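Local structure of acyl-CoA hydrolase (Bacillus cereus, 1Y7U) at residues A[48-53]-A[118-123]; A[86-89]-A[95-98]. The protein probably hydrolyses long-chain fatty acyl-CoA thioesters, binds coenzyme A and belongs to the hotdog-fold acyl-CoA hydrolase family. All coordinates share one frame; numbering follows the deposited sequence.

Interaction 1 (A[48-53]-A[118-123]); sequences MVASIS and SFVTFV. With COA (coenzyme A), chain F.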
HETATM    1  N   MSE A  48      14.150  -4.908   6.734  1.00 29.22           N
HETATM    2  CA  MSE A  48      13.353  -5.989   6.177  1.00 30.28           C
HETATM    3  C   MSE A  48      14.194  -7.127   5.649  1.00 29.17           C
HETATM    4  O   MSE A  48      14.056  -8.280   6.063  1.00 28.95           O
HETATM    5  CB  MSE A  48      12.469  -5.456   5.053  1.00 35.49           C
HETATM    6  CG  MSE A  48      11.552  -6.499   4.433  1.00 44.27           C
HETATM    7 SE   MSE A  48      10.320  -7.310   5.697  1.00 54.96          SE
HETATM    8  CE  MSE A  48      11.180  -9.017   5.835  1.00 51.44           C
ATOM      9  N   VAL A  49      15.070  -6.790   4.721  1.00 28.11           N
ATOM     10  CA  VAL A  49      15.932  -7.759   4.094  1.00 26.45           C
ATOM     11  C   VAL A  49      16.861  -8.403   5.139  1.00 26.60           C
ATOM     12  O   VAL A  49      17.234  -9.570   5.028  1.00 26.74           O
ATOM     13  CB  VAL A  49      16.708  -7.056   2.964  1.00 25.26           C
ATOM     14  CG1 VAL A  49      18.097  -6.671   3.422  1.00 24.43           C
ATOM     15  CG2 VAL A  49      16.717  -7.923   1.733  1.00 25.33           C
ATOM     16  N   ALA A  50      17.206  -7.643   6.171  1.00 26.69           N
ATOM     17  CA  ALA A  50      18.069  -8.132   7.241  1.00 25.22           C
ATOM     18  C   ALA A  50      17.335  -9.087   8.185  1.00 26.59           C
ATOM     19  O   ALA A  50      17.922 -10.034   8.707  1.00 27.06           O
ATOM     20  CB  ALA A  50      18.606  -6.967   8.023  1.00 22.70           C
ATOM     21  N   SER A  51      16.057  -8.819   8.427  1.00 25.90           N
ATOM     22  CA  SER A  51      15.268  -9.674   9.295  1.00 25.54           C
ATOM     23  C   SER A  51      15.152 -11.044   8.637  1.00 26.47           C
ATOM     24  O   SER A  51      15.007 -12.060   9.316  1.00 26.59           O
ATOM     25  CB  SER A  51      13.872  -9.087   9.513  1.00 25.19           C
ATOM     26  OG  SER A  51      13.009  -9.354   8.420  1.00 21.08           O
ATOM     27  N   ILE A  52      15.207 -11.073   7.310  1.00 25.54           N
ATOM     28  CA  ILE A  52      15.122 -12.336   6.594  1.00 25.66           C
ATOM     29  C   ILE A  52      16.429 -13.085   6.803  1.00 26.87           C
ATOM     30  O   ILE A  52      16.424 -14.291   7.032  1.00 27.83           O
ATOM     31  CB  ILE A  52      14.872 -12.123   5.085  1.00 26.41           C
ATOM     32  CG1 ILE A  52      13.477 -11.526   4.871  1.00 25.49           C
ATOM     33  CG2 ILE A  52      14.998 -13.444   4.339  1.00 25.49           C
ATOM     34  CD1 ILE A  52      13.158 -11.200   3.438  1.00 22.43           C
ATOM     35  N   SER A  53      17.549 -12.370   6.734  1.00 28.04           N
ATOM     36  CA  SER A  53      18.851 -12.994   6.953  1.00 27.48           C
ATOM     37  C   SER A  53      18.877 -13.556   8.368  1.00 27.79           C
ATOM     38  O   SER A  53      19.341 -14.665   8.604  1.00 29.56           O
ATOM     39  CB  SER A  53      19.985 -11.975   6.801  1.00 27.09           C
ATOM     40  OG  SER A  53      20.198 -11.618   5.446  1.00 29.53           O
ATOM     41  N   SER A 118      25.082  -0.548   6.692  1.00 29.62           N
ATOM     42  CA  SER A 118      24.827  -0.501   8.119  1.00 29.63           C
ATOM     43  C   SER A 118      24.775  -1.904   8.700  1.00 27.42           C
ATOM     44  O   SER A 118      24.903  -2.894   7.982  1.00 28.40           O
ATOM     45  CB  SER A 118      23.508   0.228   8.395  1.00 32.43           C
ATOM     46  OG  SER A 118      23.372   0.523   9.775  1.00 38.70           O
ATOM     47  N   PHE A 119      24.612  -1.979  10.011  1.00 24.33           N
ATOM     48  CA  PHE A 119      24.515  -3.256  10.688  1.00 23.71           C
ATOM     49  C   PHE A 119      23.236  -3.205  11.482  1.00 22.68           C
ATOM     50  O   PHE A 119      22.962  -2.220  12.165  1.00 23.49           O
ATOM     51  CB  PHE A 119      25.691  -3.472  11.635  1.00 24.12           C
ATOM     52  CG  PHE A 119      27.017  -3.539  10.946  1.00 24.94           C
ATOM     53  CD1 PHE A 119      27.639  -2.377  10.497  1.00 28.46           C
ATOM     54  CD2 PHE A 119      27.647  -4.764  10.737  1.00 24.66           C
ATOM     55  CE1 PHE A 119      28.880  -2.435   9.846  1.00 29.39           C
ATOM     56  CE2 PHE A 119      28.874  -4.832  10.094  1.00 23.00           C
ATOM     57  CZ  PHE A 119      29.494  -3.671   9.647  1.00 27.54           C
ATOM     58  N   VAL A 120      22.436  -4.253  11.374  1.00 21.85           N
ATOM     59  CA  VAL A 120      21.190  -4.295  12.110  1.00 20.66           C
ATOM     60  C   VAL A 120      21.335  -5.465  13.063  1.00 22.50           C
ATOM     61  O   VAL A 120      21.777  -6.542  12.669  1.00 22.44           O
ATOM     62  CB  VAL A 120      19.989  -4.521  11.176  1.00 19.08           C
ATOM     63  CG1 VAL A 120      18.694  -4.221  11.926  1.00 20.20           C
ATOM     64  CG2 VAL A 120      20.109  -3.640   9.943  1.00 14.95           C
ATOM     65  N   THR A 121      20.988  -5.251  14.324  1.00 24.08           N
ATOM     66  CA  THR A 121      21.110  -6.309  15.308  1.00 26.31           C
ATOM     67  C   THR A 121      19.760  -6.961  15.567  1.00 27.21           C
ATOM     68  O   THR A 121      18.772  -6.269  15.817  1.00 25.78           O
ATOM     69  CB  THR A 121      21.671  -5.752  16.639  1.00 27.33           C
ATOM     70  OG1 THR A 121      22.916  -5.091  16.390  1.00 27.18           O
ATOM     71  CG2 THR A 121      21.891  -6.875  17.642  1.00 24.88           C
ATOM     72  N   PHE A 122      19.729  -8.290  15.502  1.00 28.56           N
ATOM     73  CA  PHE A 122      18.506  -9.049  15.751  1.00 31.07           C
ATOM     74  C   PHE A 122      18.694 -10.031  16.908  1.00 32.60           C
ATOM     75  O   PHE A 122      19.796 -10.525  17.141  1.00 34.68           O
ATOM     76  CB  PHE A 122      18.085  -9.830  14.498  1.00 29.56           C
ATOM     77  CG  PHE A 122      17.490  -8.975  13.409  1.00 29.65           C
ATOM     78  CD1 PHE A 122      18.307  -8.331  12.485  1.00 29.91           C
ATOM     79  CD2 PHE A 122      16.113  -8.797  13.323  1.00 27.51           C
ATOM     80  CE1 PHE A 122      17.761  -7.523  11.492  1.00 30.06           C
ATOM     81  CE2 PHE A 122      15.558  -7.995  12.339  1.00 28.20           C
ATOM     82  CZ  PHE A 122      16.383  -7.355  11.420  1.00 32.02           C
ATOM     83  N   VAL A 123      17.617 -10.305  17.636  1.00 32.98           N
ATOM     84  CA  VAL A 123      17.661 -11.248  18.751  1.00 33.42           C
ATOM     85  C   VAL A 123      16.631 -12.343  18.517  1.00 35.64           C
ATOM     86  O   VAL A 123      15.443 -12.064  18.335  1.00 34.91           O
ATOM     87  CB  VAL A 123      17.326 -10.573  20.100  1.00 32.61           C
ATOM     88  CG1 VAL A 123      17.208 -11.633  21.194  1.00 27.95           C
ATOM     89  CG2 VAL A 123      18.396  -9.561  20.456  1.00 30.28           C
TER
HETATM   90  N1A COA F 201      21.465  -3.346  20.744  1.00 76.21           N
HETATM   91  C2A COA F 201      22.123  -4.451  20.328  1.00 75.17           C
HETATM   92  N3A COA F 201      21.929  -5.639  20.961  1.00 75.45           N
HETATM   93  C4A COA F 201      21.102  -5.720  21.982  1.00 76.95           C
HETATM   94  C5A COA F 201      20.409  -4.632  22.380  1.00 76.82           C
HETATM   95  C6A COA F 201      20.579  -3.411  21.761  1.00 76.62           C
HETATM   96  N6A COA F 201      19.721  -2.402  21.896  1.00 73.05           N
HETATM   97  N7A COA F 201      19.676  -5.009  23.392  1.00 76.94           N
HETATM   98  C8A COA F 201      19.855  -6.287  23.615  1.00 76.64           C
HETATM   99  N9A COA F 201      20.756  -6.748  22.769  1.00 77.88           N
HETATM  100  C1B COA F 201      21.141  -8.159  22.672  1.00 78.85           C
HETATM  101  C2B COA F 201      22.462  -8.517  23.302  1.00 77.79           C
HETATM  102  O2B COA F 201      23.418  -8.497  22.280  1.00 78.12           O
HETATM  103  C3B COA F 201      22.298  -9.921  23.838  1.00 75.97           C
HETATM  104  O3B COA F 201      23.081 -10.658  22.991  1.00 68.81           O
HETATM  105  P3B COA F 201      23.836 -11.958  23.206  1.00 60.11           P
HETATM  106  O7A COA F 201      24.122 -12.422  21.932  1.00 58.50           O
HETATM  107  O8A COA F 201      23.247 -13.018  23.892  1.00 61.17           O
HETATM  108  O9A COA F 201      25.070 -11.708  23.770  1.00 60.26           O
HETATM  109  C4B COA F 201      20.852 -10.193  23.540  1.00 79.96           C
HETATM  110  O4B COA F 201      20.276  -8.941  23.427  1.00 80.24           O
HETATM  111  C5B COA F 201      20.106 -10.916  24.612  1.00 84.67           C
HETATM  112  O5B COA F 201      19.469  -9.974  25.433  1.00 91.57           O
HETATM  113  P1A COA F 201      18.936 -10.282  26.902  1.00 94.88           P
HETATM  114  O1A COA F 201      19.617  -9.473  27.916  1.00 94.23           O
HETATM  115  O2A COA F 201      19.132 -11.687  27.250  1.00 92.67           O
HETATM  116  O3A COA F 201      17.413  -9.852  26.981  1.00 94.77           O
HETATM  117  P2A COA F 201      16.701  -8.526  26.479  1.00 94.20           P
HETATM  118  O4A COA F 201      17.432  -7.293  26.799  1.00 93.28           O
HETATM  119  O5A COA F 201      15.417  -8.521  27.131  1.00 93.84           O
HETATM  120  O6A COA F 201      16.499  -8.662  24.913  1.00 92.58           O
HETATM  121  CBP COA F 201      15.315  -6.783  23.853  1.00 84.24           C
HETATM  122  CCP COA F 201      15.375  -8.276  24.152  1.00 86.72           C
HETATM  123  CDP COA F 201      15.954  -5.935  24.923  1.00 83.87           C
HETATM  124  CEP COA F 201      16.037  -6.498  22.563  1.00 81.46           C
HETATM  125  CAP COA F 201      13.865  -6.316  23.990  1.00 82.92           C
HETATM  126  OAP COA F 201      13.710  -5.467  25.100  1.00 83.34           O
HETATM  127  C9P COA F 201      12.882  -6.178  22.877  1.00 79.91           C
HETATM  128  O9P COA F 201      11.943  -7.170  22.689  1.00 78.12           O
HETATM  129  N8P COA F 201      12.930  -5.134  22.113  1.00 76.26           N
HETATM  130  C7P COA F 201      12.607  -5.201  20.725  1.00 74.63           C
HETATM  131  C6P COA F 201      11.422  -6.067  20.349  1.00 74.66           C
HETATM  132  C5P COA F 201      10.741  -5.623  19.096  1.00 73.79           C
HETATM  133  O5P COA F 201       9.536  -5.891  18.905  1.00 73.92           O
HETATM  134  N4P COA F 201      11.474  -4.952  18.249  1.00 71.58           N
HETATM  135  C3P COA F 201      10.883  -4.052  17.329  1.00 71.80           C
HETATM  136  C2P COA F 201      10.537  -2.782  18.047  1.00 72.35           C
HETATM  137  S1P COA F 201       8.796  -2.580  18.192  1.00 78.20           S
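Phe122 and Val120 meet Ala50 and Ser51 in a buried, apolar helix-on-sheet contact near the centre of the chain, where helix 39-58 lies across strand 112-125 of the antiparallel sheet. The two segment axes pass 9.1 Å apart and run at 47° to each other. Phe122 carries most of the contact. Its CG stands beside the backbone N and anti to the carbonyl carbon (chi1 -74°), which sends the ring from the strand up to the helix. The three ring atoms farthest from the backbone do the touching. CE1 lies 3.6 Å from Ala50 CB, and CE2 reaches Ser51 CB at 3.5 Å, while CZ abuts the Ser51 backbone; the ring thus bridges two successive helix residues at an oblique tilt. Val120, two residues earlier on the same side of the strand, adds its CG2 branch, 4.1 Å from Ala50 CB. The Ala50 methyl touches both side chains, and its small size is consistent with the close approach of the helix. No hydrogen bond crosses the interface. The Ser51 hydroxyl instead turns back along its own helix, OG to Met48 O at 2.8 Å and 16° from the carbonyl plane; that oxygen also accepts the helical bond from Ile52 N. Ser51 OG is bonded as well to Arg25 NH1 of the second subunit, which ties this helix turn to the assembly. Thr121 and Val123 face the other way and line the coenzyme A pocket: Thr121 CG2 is 3.5 Å from N3A of the adenine and Val123 CG2 is 3.6 Å from ribose O4B. Alternate residues of strand 112-125 here face helix and coenzyme A; a long helix wrapped by a curved antiparallel sheet is the hallmark of the hotdog fold of acyl-CoA thioesterases.

Interaction 2 (A[86-89]-A[95-98]); sequences SFVI and SMEV. With COA (coenzyme A), chain F.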
ATOM      1  N   SER A  86      22.251  -8.501   2.216  1.00 25.67           N
ATOM      2  CA  SER A  86      22.445  -8.626   3.638  1.00 25.89           C
ATOM      3  C   SER A  86      22.805 -10.051   4.036  1.00 26.87           C
ATOM      4  O   SER A  86      22.377 -11.025   3.403  1.00 27.73           O
ATOM      5  CB  SER A  86      21.179  -8.181   4.377  1.00 24.37           C
ATOM      6  OG  SER A  86      20.085  -9.048   4.103  1.00 22.58           O
ATOM      7  N   PHE A  87      23.618 -10.155   5.077  1.00 25.29           N
ATOM      8  CA  PHE A  87      24.015 -11.440   5.619  1.00 25.50           C
ATOM      9  C   PHE A  87      24.485 -11.220   7.041  1.00 25.28           C
ATOM     10  O   PHE A  87      24.871 -10.115   7.417  1.00 26.59           O
ATOM     11  CB  PHE A  87      25.123 -12.089   4.784  1.00 24.33           C
ATOM     12  CG  PHE A  87      26.212 -11.150   4.388  1.00 26.15           C
ATOM     13  CD1 PHE A  87      26.134 -10.443   3.188  1.00 26.62           C
ATOM     14  CD2 PHE A  87      27.303 -10.938   5.225  1.00 24.48           C
ATOM     15  CE1 PHE A  87      27.121  -9.533   2.831  1.00 23.82           C
ATOM     16  CE2 PHE A  87      28.293 -10.036   4.876  1.00 23.22           C
ATOM     17  CZ  PHE A  87      28.205  -9.330   3.681  1.00 24.05           C
ATOM     18  N   VAL A  88      24.414 -12.274   7.836  1.00 24.90           N
ATOM     19  CA  VAL A  88      24.843 -12.225   9.219  1.00 27.08           C
ATOM     20  C   VAL A  88      26.366 -12.326   9.213  1.00 29.15           C
ATOM     21  O   VAL A  88      26.913 -13.136   8.471  1.00 31.18           O
ATOM     22  CB  VAL A  88      24.260 -13.430   9.971  1.00 26.42           C
ATOM     23  CG1 VAL A  88      24.703 -13.425  11.415  1.00 27.77           C
ATOM     24  CG2 VAL A  88      22.756 -13.407   9.868  1.00 24.34           C
ATOM     25  N   ILE A  89      27.063 -11.503   9.991  1.00 29.46           N
ATOM     26  CA  ILE A  89      28.518 -11.622  10.030  1.00 33.46           C
ATOM     27  C   ILE A  89      29.031 -11.845  11.427  1.00 37.92           C
ATOM     28  O   ILE A  89      30.048 -12.497  11.609  1.00 43.35           O
ATOM     29  CB  ILE A  89      29.274 -10.394   9.532  1.00 31.74           C
ATOM     30  CG1 ILE A  89      28.332  -9.207   9.481  1.00 31.77           C
ATOM     31  CG2 ILE A  89      30.009 -10.718   8.235  1.00 27.02           C
ATOM     32  CD1 ILE A  89      29.031  -7.929   9.727  1.00 33.68           C
ATOM     33  N   SER A  95      22.058 -13.145  20.001  1.00 40.38           N
ATOM     34  CA  SER A  95      21.857 -12.126  18.977  1.00 37.75           C
ATOM     35  C   SER A  95      22.790 -12.289  17.798  1.00 37.05           C
ATOM     36  O   SER A  95      23.741 -13.060  17.848  1.00 36.50           O
ATOM     37  CB  SER A  95      22.071 -10.743  19.575  1.00 37.56           C
ATOM     38  OG  SER A  95      23.409 -10.606  20.016  1.00 37.95           O
HETATM   39  N   MSE A  96      22.518 -11.540  16.739  1.00 36.73           N
HETATM   40  CA  MSE A  96      23.339 -11.596  15.542  1.00 38.00           C
HETATM   41  C   MSE A  96      23.352 -10.241  14.851  1.00 36.01           C
HETATM   42  O   MSE A  96      22.365  -9.510  14.886  1.00 37.17           O
HETATM   43  CB  MSE A  96      22.796 -12.675  14.612  1.00 39.75           C
HETATM   44  CG  MSE A  96      21.293 -12.657  14.525  1.00 49.03           C
HETATM   45 SE   MSE A  96      20.535 -14.388  14.159  1.00 55.57          SE
HETATM   46  CE  MSE A  96      21.367 -14.658  12.468  1.00 49.55           C
ATOM     47  N   GLU A  97      24.485  -9.886  14.257  1.00 33.84           N
ATOM     48  CA  GLU A  97      24.584  -8.622  13.550  1.00 34.20           C
ATOM     49  C   GLU A  97      24.538  -8.867  12.068  1.00 32.37           C
ATOM     50  O   GLU A  97      25.337  -9.626  11.522  1.00 34.71           O
ATOM     51  CB  GLU A  97      25.858  -7.880  13.903  1.00 36.89           C
ATOM     52  CG  GLU A  97      25.784  -7.192  15.229  1.00 45.12           C
ATOM     53  CD  GLU A  97      26.772  -6.071  15.318  1.00 52.26           C
ATOM     54  OE1 GLU A  97      26.497  -4.998  14.748  1.00 57.10           O
ATOM     55  OE2 GLU A  97      27.836  -6.262  15.940  1.00 58.25           O
ATOM     56  N   VAL A  98      23.587  -8.215  11.418  1.00 28.78           N
ATOM     57  CA  VAL A  98      23.409  -8.372   9.994  1.00 25.61           C
ATOM     58  C   VAL A  98      23.906  -7.146   9.261  1.00 26.48           C
ATOM     59  O   VAL A  98      23.493  -6.016   9.548  1.00 25.72           O
ATOM     60  CB  VAL A  98      21.926  -8.600   9.660  1.00 21.90           C
ATOM     61  CG1 VAL A  98      21.770  -8.891   8.179  1.00 23.01           C
ATOM     62  CG2 VAL A  98      21.376  -9.745  10.502  1.00 17.77           C
TER
HETATM   63  N1A COA F 201      21.465  -3.346  20.744  1.00 76.21           N
HETATM   64  C2A COA F 201      22.123  -4.451  20.328  1.00 75.17           C
HETATM   65  N3A COA F 201      21.929  -5.639  20.961  1.00 75.45           N
HETATM   66  C4A COA F 201      21.102  -5.720  21.982  1.00 76.95           C
HETATM   67  C5A COA F 201      20.409  -4.632  22.380  1.00 76.82           C
HETATM   68  C6A COA F 201      20.579  -3.411  21.761  1.00 76.62           C
HETATM   69  N6A COA F 201      19.721  -2.402  21.896  1.00 73.05           N
HETATM   70  N7A COA F 201      19.676  -5.009  23.392  1.00 76.94           N
HETATM   71  C8A COA F 201      19.855  -6.287  23.615  1.00 76.64           C
HETATM   72  N9A COA F 201      20.756  -6.748  22.769  1.00 77.88           N
HETATM   73  C1B COA F 201      21.141  -8.159  22.672  1.00 78.85           C
HETATM   74  C2B COA F 201      22.462  -8.517  23.302  1.00 77.79           C
HETATM   75  O2B COA F 201      23.418  -8.497  22.280  1.00 78.12           O
HETATM   76  C3B COA F 201      22.298  -9.921  23.838  1.00 75.97           C
HETATM   77  O3B COA F 201      23.081 -10.658  22.991  1.00 68.81           O
HETATM   78  P3B COA F 201      23.836 -11.958  23.206  1.00 60.11           P
HETATM   79  O7A COA F 201      24.122 -12.422  21.932  1.00 58.50           O
HETATM   80  O8A COA F 201      23.247 -13.018  23.892  1.00 61.17           O
HETATM   81  O9A COA F 201      25.070 -11.708  23.770  1.00 60.26           O
HETATM   82  C4B COA F 201      20.852 -10.193  23.540  1.00 79.96           C
HETATM   83  O4B COA F 201      20.276  -8.941  23.427  1.00 80.24           O
HETATM   84  C5B COA F 201      20.106 -10.916  24.612  1.00 84.67           C
HETATM   85  O5B COA F 201      19.469  -9.974  25.433  1.00 91.57           O
HETATM   86  P1A COA F 201      18.936 -10.282  26.902  1.00 94.88           P
HETATM   87  O1A COA F 201      19.617  -9.473  27.916  1.00 94.23           O
HETATM   88  O2A COA F 201      19.132 -11.687  27.250  1.00 92.67           O
HETATM   89  O3A COA F 201      17.413  -9.852  26.981  1.00 94.77           O
HETATM   90  P2A COA F 201      16.701  -8.526  26.479  1.00 94.20           P
HETATM   91  O4A COA F 201      17.432  -7.293  26.799  1.00 93.28           O
HETATM   92  O5A COA F 201      15.417  -8.521  27.131  1.00 93.84           O
HETATM   93  O6A COA F 201      16.499  -8.662  24.913  1.00 92.58           O
HETATM   94  CBP COA F 201      15.315  -6.783  23.853  1.00 84.24           C
HETATM   95  CCP COA F 201      15.375  -8.276  24.152  1.00 86.72           C
HETATM   96  CDP COA F 201      15.954  -5.935  24.923  1.00 83.87           C
HETATM   97  CEP COA F 201      16.037  -6.498  22.563  1.00 81.46           C
HETATM   98  CAP COA F 201      13.865  -6.316  23.990  1.00 82.92           C
HETATM   99  OAP COA F 201      13.710  -5.467  25.100  1.00 83.34           O
HETATM  100  C9P COA F 201      12.882  -6.178  22.877  1.00 79.91           C
HETATM  101  O9P COA F 201      11.943  -7.170  22.689  1.00 78.12           O
HETATM  102  N8P COA F 201      12.930  -5.134  22.113  1.00 76.26           N
HETATM  103  C7P COA F 201      12.607  -5.201  20.725  1.00 74.63           C
HETATM  104  C6P COA F 201      11.422  -6.067  20.349  1.00 74.66           C
HETATM  105  C5P COA F 201      10.741  -5.623  19.096  1.00 73.79           C
HETATM  106  O5P COA F 201       9.536  -5.891  18.905  1.00 73.92           O
HETATM  107  N4P COA F 201      11.474  -4.952  18.249  1.00 71.58           N
HETATM  108  C3P COA F 201      10.883  -4.052  17.329  1.00 71.80           C
HETATM  109  C2P COA F 201      10.537  -2.782  18.047  1.00 72.35           C
HETATM  110  S1P COA F 201       8.796  -2.580  18.192  1.00 78.20           S
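Val88 holds CG1 opposite its own N (chi1 179°), aimed at Met96, and leaves CG2 on the helix-covered face, while Met96, a selenomethionine, starts with CG wedged between N and the carbonyl carbon (chi1 43°) and bends at chi3, bringing its CE back over the valine. The two side chains cross at about a right angle, with Val88 CG1 lying 3.7 Å from Met96 CE and 3.8 Å from Met96 CB. Val88 is also paired with Val98 as an antiparallel non-hydrogen-bonded pair; their CG2 methyls are 4.0 Å apart on the face covered by helix 39-58, where His57 touches Val88 and Met96. Backbone chemistry joins the strands of this hairpin beside that pair. Ile89 N donates to Glu97 O at 3.0 Å, nearly straight at the hydrogen (168°), and Glu97 O also receives the CA-H of Val88. The reciprocal CA-H contact runs from Val98 CA to Phe87 O, 3.4 Å. Val98 CG1 packs beside Ser86 CB. Away from this face, the Glu97 side chain leads toward Arg158 of helix 142-170. At the strand start, Ser95 N donates to phosphate oxygen O7A of coenzyme A at 2.9 Å. Ser95 OG stands 2.7 Å from the same O7A and 3.0 Å from ester oxygen O3B. An antiparallel hairpin, apolar on its helix-facing side, thus carries a polar grip at the start of its second strand, consistent with a scaffold that presents a backbone N-H and a hydroxyl to the 3'-phosphate.

How the interactions relate
Both interactions use one antiparallel sheet: strands 81-91 and 95-105 carry interaction 2, and the next strand, 112-125, carries the sheet side of interaction 1. Their centres are 6 Å apart, with helix 39-58 lying over both. Val120 N sits 2.7 Å from Val98 O, probably a hydrogen bond, joining strand 112-125 to the hairpin. On the helix side, Ser53 OG is 2.9 Å from Ser86 OG, probably a second one. Both strands 112-125 and 95-105 reach the same coenzyme A from adjoining positions. Asp71 and Phe72 of the third subunit also bond to this ligand, placing its site between subunits. At the far end of interaction 2, the Phe87 side chain is about 7 Å from a bound calcium ion.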